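Long-range contacts in RNA-binding protein RO60 (Deinococcus radiodurans, PDB 2NVO), which binds several small RNAs that accumulate during recovery from ultraviolet irradiation and contributes to the bacterium's resistance to that irradiation: residues Arg301-Ala306 / Leu347-Thr352; Ala293-Val298 / Pro341-Ala346; Ile313-Ala318 / Leu353-Val358. One frame throughout, in Å; residues are numbered along the deposited sequence.

In the fold
Starting from the N terminus, the chain passes first through 293-298 (contact 2), then 301-306 (contact 1) and 313-318 (contact 3). It then runs down helix 315-326 and returns along helix 341-354, which with the residues that follow it supplies the second halves in the same order: 341-346, 347-352 and 353-358. The three loops, with 42, 40 and 34 residues between their segments, therefore all cross one another. Helix 341-354 and its C-terminal continuation are the common partner, lying against helix 292-302, then the turn into helix 305-310, then the start of helix 315-326. Contact 1 touches both neighbours, with centres about 11 Å from contact 2 and 8 Å from contact 3. The series runs through TROVE helices to the VWFA-like region.

Contact 1 of 3, residues Arg301-Ala306 / Leu347-Thr352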
ATOM      1  N   ARG A 301       2.660  22.719  -6.885  1.00 13.07           N
ATOM      2  CA  ARG A 301       1.895  21.480  -6.848  1.00 16.74           C
ATOM      3  C   ARG A 301       2.147  20.683  -5.559  1.00 15.94           C
ATOM      4  O   ARG A 301       1.230  20.105  -4.998  1.00 16.29           O
ATOM      5  CB  ARG A 301       2.211  20.631  -8.076  1.00 17.64           C
ATOM      6  CG  ARG A 301       1.954  21.370  -9.379  1.00 20.07           C
ATOM      7  CD  ARG A 301       2.446  20.573 -10.554  1.00 24.02           C
ATOM      8  NE  ARG A 301       1.805  19.264 -10.574  1.00 29.74           N
ATOM      9  CZ  ARG A 301       1.845  18.437 -11.609  1.00 30.74           C
ATOM     10  NH1 ARG A 301       2.483  18.793 -12.719  1.00 33.03           N
ATOM     11  NH2 ARG A 301       1.241  17.262 -11.538  1.00 31.46           N
ATOM     12  N   LEU A 302       3.398  20.669  -5.107  1.00 14.67           N
ATOM     13  CA  LEU A 302       3.803  19.874  -3.951  1.00 16.08           C
ATOM     14  C   LEU A 302       3.183  20.381  -2.657  1.00 14.96           C
ATOM     15  O   LEU A 302       3.007  19.624  -1.700  1.00 15.48           O
ATOM     16  CB  LEU A 302       5.328  19.892  -3.816  1.00 12.62           C
ATOM     17  CG  LEU A 302       6.085  19.124  -4.893  1.00 11.51           C
ATOM     18  CD1 LEU A 302       7.585  19.255  -4.679  1.00 14.51           C
ATOM     19  CD2 LEU A 302       5.631  17.672  -4.861  1.00 16.74           C
ATOM     20  N   THR A 303       2.870  21.674  -2.622  1.00 13.22           N
ATOM     21  CA  THR A 303       2.358  22.297  -1.411  1.00 13.22           C
ATOM     22  C   THR A 303       0.916  22.772  -1.574  1.00 16.60           C
ATOM     23  O   THR A 303       0.428  23.549  -0.770  1.00 15.33           O
ATOM     24  CB  THR A 303       3.211  23.500  -0.987  1.00 17.86           C
ATOM     25  OG1 THR A 303       3.262  24.456  -2.056  1.00 19.95           O
ATOM     26  CG2 THR A 303       4.633  23.062  -0.625  1.00 16.05           C
ATOM     27  N   ASP A 304       0.250  22.306  -2.619  1.00 17.52           N
ATOM     28  CA  ASP A 304      -1.155  22.650  -2.853  1.00 20.89           C
ATOM     29  C   ASP A 304      -2.041  21.862  -1.887  1.00 21.08           C
ATOM     30  O   ASP A 304      -2.168  20.651  -2.014  1.00 23.05           O
ATOM     31  CB  ASP A 304      -1.514  22.321  -4.299  1.00 19.39           C
ATOM     32  CG  ASP A 304      -2.938  22.743  -4.672  1.00 22.98           C
ATOM     33  OD1 ASP A 304      -3.276  22.714  -5.867  1.00 24.53           O
ATOM     34  OD2 ASP A 304      -3.709  23.095  -3.774  1.00 23.10           O
ATOM     35  N   PRO A 305      -2.651  22.550  -0.908  1.00 21.49           N
ATOM     36  CA  PRO A 305      -3.438  21.853   0.113  1.00 24.53           C
ATOM     37  C   PRO A 305      -4.574  21.027  -0.472  1.00 22.95           C
ATOM     38  O   PRO A 305      -4.841  19.922  -0.002  1.00 21.60           O
ATOM     39  CB  PRO A 305      -3.981  22.999   0.974  1.00 23.26           C
ATOM     40  CG  PRO A 305      -2.975  24.083   0.810  1.00 23.57           C
ATOM     41  CD  PRO A 305      -2.543  23.991  -0.626  1.00 22.79           C
ATOM     42  N   ALA A 306      -5.226  21.553  -1.503  1.00 25.30           N
ATOM     43  CA  ALA A 306      -6.330  20.846  -2.132  1.00 23.65           C
ATOM     44  C   ALA A 306      -5.854  19.598  -2.870  1.00 25.14           C
ATOM     45  O   ALA A 306      -6.550  18.592  -2.928  1.00 27.97           O
ATOM     46  CB  ALA A 306      -7.085  21.781  -3.077  1.00 28.21           C
ATOM     47  N   LEU A 347       9.036  19.926  -0.013  1.00 13.07           N
ATOM     48  CA  LEU A 347       8.667  18.595   0.470  1.00 11.27           C
ATOM     49  C   LEU A 347       8.591  18.556   1.996  1.00 11.91           C
ATOM     50  O   LEU A 347       7.787  17.815   2.569  1.00 12.39           O
ATOM     51  CB  LEU A 347       9.616  17.548  -0.099  1.00 10.54           C
ATOM     52  CG  LEU A 347       9.412  17.329  -1.601  1.00  8.95           C
ATOM     53  CD1 LEU A 347      10.574  16.555  -2.172  1.00 12.62           C
ATOM     54  CD2 LEU A 347       8.110  16.610  -1.873  1.00  8.01           C
ATOM     55  N   GLU A 348       9.405  19.370   2.656  1.00 14.50           N
ATOM     56  CA  GLU A 348       9.309  19.499   4.103  1.00 15.42           C
ATOM     57  C   GLU A 348       8.002  20.162   4.482  1.00 15.15           C
ATOM     58  O   GLU A 348       7.409  19.827   5.504  1.00 13.74           O
ATOM     59  CB  GLU A 348      10.507  20.258   4.684  1.00 18.57           C
ATOM     60  CG  GLU A 348      11.753  19.397   4.781  1.00 19.28           C
ATOM     61  CD  GLU A 348      13.027  20.193   5.005  1.00 22.01           C
ATOM     62  OE1 GLU A 348      13.049  21.065   5.897  1.00 31.79           O
ATOM     63  OE2 GLU A 348      14.018  19.932   4.287  1.00 31.53           O
ATOM     64  N   GLU A 349       7.540  21.090   3.645  1.00 14.82           N
ATOM     65  CA  GLU A 349       6.258  21.733   3.873  1.00 14.11           C
ATOM     66  C   GLU A 349       5.089  20.791   3.595  1.00 13.13           C
ATOM     67  O   GLU A 349       4.111  20.790   4.332  1.00 15.64           O
ATOM     68  CB  GLU A 349       6.117  23.017   3.024  1.00 18.02           C
ATOM     69  CG  GLU A 349       4.829  23.780   3.320  1.00 17.97           C
ATOM     70  CD  GLU A 349       4.661  25.052   2.484  1.00 24.88           C
ATOM     71  OE1 GLU A 349       5.671  25.572   1.976  1.00 20.70           O
ATOM     72  OE2 GLU A 349       3.512  25.527   2.348  1.00 29.32           O
ATOM     73  N   ALA A 350       5.186  20.002   2.523  1.00 11.52           N
ATOM     74  CA  ALA A 350       4.175  19.005   2.207  1.00 11.01           C
ATOM     75  C   ALA A 350       4.002  18.015   3.367  1.00 11.85           C
ATOM     76  O   ALA A 350       2.887  17.632   3.700  1.00  9.89           O
ATOM     77  CB  ALA A 350       4.527  18.266   0.914  1.00 10.99           C
ATOM     78  N   PHE A 351       5.113  17.618   3.978  1.00 10.19           N
ATOM     79  CA  PHE A 351       5.083  16.738   5.142  1.00 11.23           C
ATOM     80  C   PHE A 351       4.177  17.303   6.238  1.00 11.63           C
ATOM     81  O   PHE A 351       3.268  16.631   6.714  1.00 12.37           O
ATOM     82  CB  PHE A 351       6.509  16.565   5.666  1.00 11.04           C
ATOM     83  CG  PHE A 351       6.615  15.789   6.945  1.00 10.69           C
ATOM     84  CD1 PHE A 351       6.569  14.408   6.940  1.00 13.60           C
ATOM     85  CD2 PHE A 351       6.821  16.443   8.157  1.00 15.50           C
ATOM     86  CE1 PHE A 351       6.711  13.671   8.126  1.00 12.82           C
ATOM     87  CE2 PHE A 351       6.964  15.719   9.346  1.00 15.07           C
ATOM     88  CZ  PHE A 351       6.901  14.319   9.322  1.00 11.56           C
ATOM     89  N   THR A 352       4.410  18.554   6.609  1.00 13.84           N
ATOM     90  CA  THR A 352       3.613  19.214   7.652  1.00 13.19           C
ATOM     91  C   THR A 352       2.151  19.358   7.244  1.00 15.24           C
ATOM     92  O   THR A 352       1.249  19.078   8.035  1.00 16.72           O
ATOM     93  CB  THR A 352       4.226  20.566   8.019  1.00 18.55           C
ATOM     94  OG1 THR A 352       5.576  20.355   8.455  1.00 20.57           O
ATOM     95  CG2 THR A 352       3.429  21.250   9.139  1.00 18.28           C
TER
HETATM   96  O   HOH W   1       0.717  25.968   0.908  1.00 32.45           O
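The carboxylate of Glu349 has the methyl of Thr303 over one of its faces: CG2 stands almost straight above Glu349 CD, 3.7 Å away. Water 1 reaches Glu349 OE2 from a direction tilted out of the carboxylate plane, toward that same face, and it also donates to Thr303 O, so one solvent molecule bridges the two segments. This is where helix 292-302 of the horseshoe-shaped, HEAT-like TROVE domain ends beside helix 341-354, with Thr303 the first residue to leave helical geometry. Glu349 can lie across Thr303 because its CG is trans to the backbone N (chi1 -175°) and the chain beyond stays extended; the two side chains meet at about a right angle. The Thr303 hydroxyl is turned elsewhere, bonding to Ile299 O, which leaves the methyl as the group offered to Glu349. Away from the glutamate the contact is apolar. The fork of Leu302 meets one branch of Leu347, with Leu302 CD1 3.9 Å and Leu302 CD2 4.0 Å from Leu347 CD2. Helix 271-283 backs both leucines, through Leu271 for Leu302 and Leu275 and Leu278 for Leu347. Between the leucines and the glutamate, the backbones come closest at Thr303 and Ala350, whose CA atoms are 5.2 Å apart. There Ala350 CB rests 3.3 Å from Leu302 O, a buried carbonyl oxygen that has no hydrogen-bond partner in the model.

Contact 2 of 3, residues Ala293-Val298 / Pro341-Ala346; sequences ATVQAV and PRVVDA
Side-by-side packing of two nearly parallel helices carries this contact, with Val295 and Val298 of 293-298 facing Val343 of 341-346 near the beginnings of helices 292-302 and 341-354. The segment axes differ by 5° and approach to 9.8 Å, and the CA atoms of Val295 and Val343 are the nearest pair, 7.0 Å apart. Val343 spreads its two methyls over one turn of the opposing helix: its CG2 lies 4.3 Å from Val295 CG1, while its CG1 lies at the same 4.3 Å from Val298 CG1. Leu287 touches both Val295 and Val298, and Tyr325 packs on Val343, so the valine cluster is buried. Both helices belong to the TROVE domain, a horseshoe of HEAT-like helical repeats; here helices 305-310 and 315-326 intervene in sequence between the two partners. Toward the surface, Arg342 closes the interface. A bend at chi3 (68°) brings its guanidinium round to the first helix, where NH1 sits 3.9 Å from Val295 CG1 in an oblique approach. The amide of Gln296 meets the guanidinium at its edge, near its plane, and the two flat groups are inclined by 32°.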
ATOM      1  N   ALA A 293      11.198  28.443 -13.630  1.00 21.82           N
ATOM      2  CA  ALA A 293       9.775  28.318 -13.958  1.00 18.58           C
ATOM      3  C   ALA A 293       9.195  26.943 -13.598  1.00 22.26           C
ATOM      4  O   ALA A 293       8.120  26.836 -12.989  1.00 14.25           O
ATOM      5  CB  ALA A 293       9.518  28.634 -15.431  1.00 21.33           C
ATOM      6  N   THR A 294       9.900  25.892 -14.006  1.00 19.15           N
ATOM      7  CA  THR A 294       9.440  24.540 -13.728  1.00 19.22           C
ATOM      8  C   THR A 294       9.574  24.254 -12.241  1.00 13.05           C
ATOM      9  O   THR A 294       8.689  23.657 -11.658  1.00 12.49           O
ATOM     10  CB  THR A 294      10.236  23.485 -14.520  1.00 21.59           C
ATOM     11  OG1 THR A 294      10.117  23.750 -15.925  1.00 28.39           O
ATOM     12  CG2 THR A 294       9.696  22.103 -14.233  1.00 19.51           C
ATOM     13  N   VAL A 295      10.683  24.691 -11.653  1.00 14.56           N
ATOM     14  CA  VAL A 295      10.903  24.580 -10.206  1.00 17.41           C
ATOM     15  C   VAL A 295       9.733  25.180  -9.408  1.00 16.87           C
ATOM     16  O   VAL A 295       9.171  24.524  -8.523  1.00 11.47           O
ATOM     17  CB  VAL A 295      12.222  25.245  -9.794  1.00 17.65           C
ATOM     18  CG1 VAL A 295      12.267  25.494  -8.297  1.00 14.51           C
ATOM     19  CG2 VAL A 295      13.408  24.384 -10.225  1.00 19.04           C
ATOM     20  N   GLN A 296       9.337  26.413  -9.740  1.00 12.10           N
ATOM     21  CA  GLN A 296       8.236  27.032  -9.010  1.00 13.58           C
ATOM     22  C   GLN A 296       6.949  26.268  -9.224  1.00 10.70           C
ATOM     23  O   GLN A 296       6.150  26.092  -8.303  1.00 12.52           O
ATOM     24  CB  GLN A 296       8.029  28.510  -9.394  1.00 12.42           C
ATOM     25  CG  GLN A 296       7.115  29.233  -8.391  1.00 13.58           C
ATOM     26  CD  GLN A 296       7.657  29.196  -6.968  1.00 14.66           C
ATOM     27  OE1 GLN A 296       6.900  29.039  -6.006  1.00 18.23           O
ATOM     28  NE2 GLN A 296       8.974  29.319  -6.829  1.00 10.98           N
ATOM     29  N   ALA A 297       6.743  25.804 -10.445  1.00 12.12           N
ATOM     30  CA  ALA A 297       5.523  25.078 -10.755  1.00 11.97           C
ATOM     31  C   ALA A 297       5.483  23.770  -9.965  1.00 15.07           C
ATOM     32  O   ALA A 297       4.429  23.349  -9.493  1.00 12.76           O
ATOM     33  CB  ALA A 297       5.431  24.804 -12.254  1.00 14.03           C
ATOM     34  N   VAL A 298       6.636  23.116  -9.828  1.00 12.69           N
ATOM     35  CA  VAL A 298       6.664  21.897  -8.998  1.00 12.44           C
ATOM     36  C   VAL A 298       6.362  22.243  -7.535  1.00 10.46           C
ATOM     37  O   VAL A 298       5.504  21.627  -6.915  1.00 14.31           O
ATOM     38  CB  VAL A 298       8.000  21.133  -9.148  1.00 13.73           C
ATOM     39  CG1 VAL A 298       8.136  20.020  -8.080  1.00 12.48           C
ATOM     40  CG2 VAL A 298       8.095  20.527 -10.546  1.00 16.49           C
ATOM     41  N   PRO A 341      17.329  22.470  -4.123  1.00 19.61           N
ATOM     42  CA  PRO A 341      17.131  22.689  -2.687  1.00 22.81           C
ATOM     43  C   PRO A 341      15.729  23.168  -2.328  1.00 21.88           C
ATOM     44  O   PRO A 341      15.125  22.633  -1.401  1.00 19.45           O
ATOM     45  CB  PRO A 341      18.165  23.763  -2.355  1.00 22.22           C
ATOM     46  CG  PRO A 341      19.255  23.528  -3.348  1.00 22.30           C
ATOM     47  CD  PRO A 341      18.536  23.152  -4.617  1.00 23.62           C
ATOM     48  N   ARG A 342      15.205  24.152  -3.051  1.00 20.01           N
ATOM     49  CA  ARG A 342      13.894  24.686  -2.691  1.00 20.25           C
ATOM     50  C   ARG A 342      12.769  23.673  -2.935  1.00 14.75           C
ATOM     51  O   ARG A 342      11.681  23.815  -2.387  1.00 16.32           O
ATOM     52  CB  ARG A 342      13.631  26.032  -3.398  1.00 19.78           C
ATOM     53  CG  ARG A 342      14.335  27.213  -2.725  1.00 24.65           C
ATOM     54  CD  ARG A 342      14.175  28.536  -3.493  1.00 23.58           C
ATOM     55  NE  ARG A 342      12.795  28.996  -3.465  1.00 22.82           N
ATOM     56  CZ  ARG A 342      11.956  28.897  -4.485  1.00 19.58           C
ATOM     57  NH1 ARG A 342      12.371  28.376  -5.629  1.00 19.89           N
ATOM     58  NH2 ARG A 342      10.709  29.336  -4.363  1.00 16.35           N
ATOM     59  N   VAL A 343      13.025  22.658  -3.759  1.00 12.42           N
ATOM     60  CA  VAL A 343      12.057  21.572  -3.951  1.00 13.44           C
ATOM     61  C   VAL A 343      12.120  20.650  -2.736  1.00 15.74           C
ATOM     62  O   VAL A 343      11.095  20.261  -2.187  1.00 12.25           O
ATOM     63  CB  VAL A 343      12.312  20.762  -5.251  1.00 14.83           C
ATOM     64  CG1 VAL A 343      11.434  19.528  -5.314  1.00 11.73           C
ATOM     65  CG2 VAL A 343      12.069  21.633  -6.499  1.00 12.98           C
ATOM     66  N   VAL A 344      13.339  20.317  -2.316  1.00 14.84           N
ATOM     67  CA  VAL A 344      13.525  19.592  -1.060  1.00 18.45           C
ATOM     68  C   VAL A 344      12.807  20.314   0.068  1.00 15.41           C
ATOM     69  O   VAL A 344      12.114  19.697   0.875  1.00 15.32           O
ATOM     70  CB  VAL A 344      15.012  19.453  -0.709  1.00 16.51           C
ATOM     71  CG1 VAL A 344      15.168  19.009   0.746  1.00 21.54           C
ATOM     72  CG2 VAL A 344      15.674  18.474  -1.660  1.00 14.33           C
ATOM     73  N   ASP A 345      12.956  21.635   0.098  1.00 20.12           N
ATOM     74  CA  ASP A 345      12.283  22.477   1.088  1.00 17.27           C
ATOM     75  C   ASP A 345      10.769  22.353   1.022  1.00 16.60           C
ATOM     76  O   ASP A 345      10.094  22.327   2.044  1.00 16.76           O
ATOM     77  CB  ASP A 345      12.634  23.952   0.874  1.00 21.33           C
ATOM     78  CG  ASP A 345      13.942  24.354   1.521  1.00 27.20           C
ATOM     79  OD1 ASP A 345      14.441  23.616   2.399  1.00 32.19           O
ATOM     80  OD2 ASP A 345      14.466  25.428   1.147  1.00 34.18           O
ATOM     81  N   ALA A 346      10.225  22.335  -0.188  1.00 17.21           N
ATOM     82  CA  ALA A 346       8.775  22.298  -0.352  1.00 15.06           C
ATOM     83  C   ALA A 346       8.227  20.963   0.147  1.00 13.44           C
ATOM     84  O   ALA A 346       7.089  20.863   0.625  1.00 11.13           O
ATOM     85  CB  ALA A 346       8.420  22.494  -1.797  1.00 13.26           C
TER

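Contact 3 of 3, residues Ile313-Ala318 / Leu353-Val358; sequences IHPLDA and LAFGNV
Pro315 is the bump here, its ring pressed into a hollow formed by Ala354, Phe355 and Val358. Its CG sits over one face of the Phe355 ring, 4.1 Å from the centroid and 26° off the normal, in a CH-pi contact. Pro315 CD, the next ring atom, meets Val358 CG2 at 3.6 Å, while Pro315 CG also reaches Ala354 CB at 3.9 Å. The CB of Phe355 leads away from Pro315, but the ring folds back so that one face meets the proline. A second, smaller bump goes the other way: the methyl of Ala354 fills the shallow backbone notch just before helix 315-326, 3.3 Å from Ile313 O and 3.6 Å from Pro315 N. The same backbone is held by a capping box of His314 and Asp317, in which His314 N donates to Asp317 OD2 (2.9 Å, 168°) and Leu316 N donates to His314 ND1 (3.1 Å). The His314 side chain is swung trans to its own N (chi1 -171°), which sets ND1 over the helix start and brings CD2 within 4.2 Å of Val358 CG2. The contact lies where the TROVE helices pass into the VWFA-like domain. From that domain Ile398 packs on both His314 and Phe355, and Arg401 makes a cation-pi contact with the Phe355 ring. Phe351, one turn earlier, meets the same ring edge-to-face.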
ATOM      1  N   ILE A 313      -2.306  12.327   0.406  1.00 18.57           N
ATOM      2  CA  ILE A 313      -0.877  12.171   0.666  1.00 18.58           C
ATOM      3  C   ILE A 313      -0.624  12.074   2.162  1.00 15.61           C
ATOM      4  O   ILE A 313      -1.052  12.934   2.939  1.00 13.38           O
ATOM      5  CB  ILE A 313      -0.042  13.328   0.059  1.00 19.17           C
ATOM      6  CG1 ILE A 313      -0.297  13.435  -1.450  1.00 20.82           C
ATOM      7  CG2 ILE A 313       1.440  13.119   0.314  1.00 14.41           C
ATOM      8  CD1 ILE A 313      -0.221  12.127  -2.178  1.00 16.67           C
ATOM      9  N   HIS A 314       0.050  10.999   2.563  1.00 12.52           N
ATOM     10  CA  HIS A 314       0.365  10.770   3.956  1.00 12.96           C
ATOM     11  C   HIS A 314       1.676  11.496   4.212  1.00 13.65           C
ATOM     12  O   HIS A 314       2.478  11.632   3.306  1.00 14.11           O
ATOM     13  CB  HIS A 314       0.521   9.273   4.196  1.00 15.71           C
ATOM     14  CG  HIS A 314       0.630   8.898   5.638  1.00 14.19           C
ATOM     15  ND1 HIS A 314       1.826   8.920   6.321  1.00 13.66           N
ATOM     16  CD2 HIS A 314      -0.306   8.488   6.525  1.00 12.55           C
ATOM     17  CE1 HIS A 314       1.624   8.524   7.565  1.00 12.73           C
ATOM     18  NE2 HIS A 314       0.340   8.266   7.717  1.00 11.02           N
ATOM     19  N   PRO A 315       1.888  11.988   5.437  1.00 10.08           N
ATOM     20  CA  PRO A 315       3.152  12.678   5.698  1.00 11.00           C
ATOM     21  C   PRO A 315       4.387  11.825   5.327  1.00 11.03           C
ATOM     22  O   PRO A 315       5.343  12.366   4.791  1.00 10.07           O
ATOM     23  CB  PRO A 315       3.085  12.978   7.202  1.00 12.88           C
ATOM     24  CG  PRO A 315       1.614  13.016   7.509  1.00 10.98           C
ATOM     25  CD  PRO A 315       0.997  11.981   6.609  1.00 12.13           C
ATOM     26  N   LEU A 316       4.353  10.522   5.600  1.00 12.90           N
ATOM     27  CA  LEU A 316       5.445   9.619   5.214  1.00 12.77           C
ATOM     28  C   LEU A 316       5.650   9.524   3.694  1.00 12.87           C
ATOM     29  O   LEU A 316       6.751   9.236   3.225  1.00 16.48           O
ATOM     30  CB  LEU A 316       5.214   8.224   5.799  1.00 14.38           C
ATOM     31  CG  LEU A 316       5.413   8.156   7.306  1.00 14.27           C
ATOM     32  CD1 LEU A 316       5.103   6.747   7.802  1.00 14.47           C
ATOM     33  CD2 LEU A 316       6.846   8.561   7.641  1.00 11.16           C
ATOM     34  N   ASP A 317       4.588   9.733   2.929  1.00 13.32           N
ATOM     35  CA  ASP A 317       4.701   9.817   1.477  1.00 13.31           C
ATOM     36  C   ASP A 317       5.583  10.997   1.105  1.00 14.36           C
ATOM     37  O   ASP A 317       6.427  10.893   0.222  1.00 11.56           O
ATOM     38  CB  ASP A 317       3.329  10.015   0.830  1.00 17.03           C
ATOM     39  CG  ASP A 317       2.462   8.777   0.892  1.00 21.20           C
ATOM     40  OD1 ASP A 317       3.028   7.663   0.985  1.00 23.07           O
ATOM     41  OD2 ASP A 317       1.208   8.919   0.836  1.00 20.82           O
ATOM     42  N   ALA A 318       5.388  12.126   1.787  1.00  9.50           N
ATOM     43  CA  ALA A 318       6.187  13.294   1.498  1.00 11.93           C
ATOM     44  C   ALA A 318       7.609  13.095   2.009  1.00  9.45           C
ATOM     45  O   ALA A 318       8.559  13.497   1.359  1.00  7.56           O
ATOM     46  CB  ALA A 318       5.551  14.562   2.107  1.00 11.49           C
ATOM     47  N   LEU A 353       1.912  19.754   5.996  1.00 14.92           N
ATOM     48  CA  LEU A 353       0.546  19.957   5.494  1.00 14.78           C
ATOM     49  C   LEU A 353      -0.248  18.664   5.424  1.00 16.72           C
ATOM     50  O   LEU A 353      -1.471  18.662   5.570  1.00 18.61           O
ATOM     51  CB  LEU A 353       0.572  20.622   4.112  1.00 15.65           C
ATOM     52  CG  LEU A 353       1.159  22.032   4.060  1.00 14.88           C
ATOM     53  CD1 LEU A 353       1.363  22.511   2.617  1.00 17.03           C
ATOM     54  CD2 LEU A 353       0.263  22.988   4.828  1.00 20.81           C
ATOM     55  N   ALA A 354       0.442  17.552   5.219  1.00 12.83           N
ATOM     56  CA  ALA A 354      -0.229  16.265   5.075  1.00 11.97           C
ATOM     57  C   ALA A 354      -0.828  15.730   6.387  1.00 13.16           C
ATOM     58  O   ALA A 354      -1.706  14.885   6.355  1.00 16.69           O
ATOM     59  CB  ALA A 354       0.722  15.219   4.429  1.00 12.73           C
ATOM     60  N   PHE A 355      -0.355  16.217   7.531  1.00 12.01           N
ATOM     61  CA  PHE A 355      -0.909  15.801   8.820  1.00 15.79           C
ATOM     62  C   PHE A 355      -2.416  16.036   8.889  1.00 20.24           C
ATOM     63  O   PHE A 355      -3.153  15.245   9.468  1.00 20.83           O
ATOM     64  CB  PHE A 355      -0.245  16.550   9.968  1.00 15.82           C
ATOM     65  CG  PHE A 355       1.088  16.006  10.357  1.00 16.78           C
ATOM     66  CD1 PHE A 355       1.266  15.385  11.583  1.00 13.58           C
ATOM     67  CD2 PHE A 355       2.178  16.125   9.503  1.00 14.32           C
ATOM     68  CE1 PHE A 355       2.510  14.886  11.941  1.00 12.21           C
ATOM     69  CE2 PHE A 355       3.418  15.643   9.871  1.00 14.22           C
ATOM     70  CZ  PHE A 355       3.581  15.021  11.086  1.00 12.65           C
ATOM     71  N   GLY A 356      -2.871  17.123   8.276  1.00 23.51           N
ATOM     72  CA  GLY A 356      -4.279  17.468   8.291  1.00 24.46           C
ATOM     73  C   GLY A 356      -5.169  16.467   7.590  1.00 24.04           C
ATOM     74  O   GLY A 356      -6.390  16.486   7.766  1.00 30.10           O
ATOM     75  N   ASN A 357      -4.572  15.579   6.806  1.00 22.96           N
ATOM     76  CA  ASN A 357      -5.346  14.592   6.061  1.00 22.56           C
ATOM     77  C   ASN A 357      -5.167  13.139   6.526  1.00 24.78           C
ATOM     78  O   ASN A 357      -5.606  12.209   5.855  1.00 25.41           O
ATOM     79  CB  ASN A 357      -5.062  14.732   4.566  1.00 28.49           C
ATOM     80  CG  ASN A 357      -5.167  16.190   4.085  1.00 28.55           C
ATOM     81  OD1 ASN A 357      -4.284  16.692   3.394  1.00 27.76           O
ATOM     82  ND2 ASN A 357      -6.238  16.876   4.480  1.00 28.64           N
ATOM     83  N   VAL A 358      -4.526  12.944   7.678  1.00 23.84           N
ATOM     84  CA  VAL A 358      -4.406  11.605   8.258  1.00 20.80           C
ATOM     85  C   VAL A 358      -5.721  11.184   8.923  1.00 21.36           C
ATOM     86  O   VAL A 358      -6.272  11.927   9.731  1.00 21.59           O
ATOM     87  CB  VAL A 358      -3.275  11.545   9.315  1.00 20.84           C
ATOM     88  CG1 VAL A 358      -3.348  10.254  10.116  1.00 16.06           C
ATOM     89  CG2 VAL A 358      -1.911  11.691   8.647  1.00 14.83           C
TER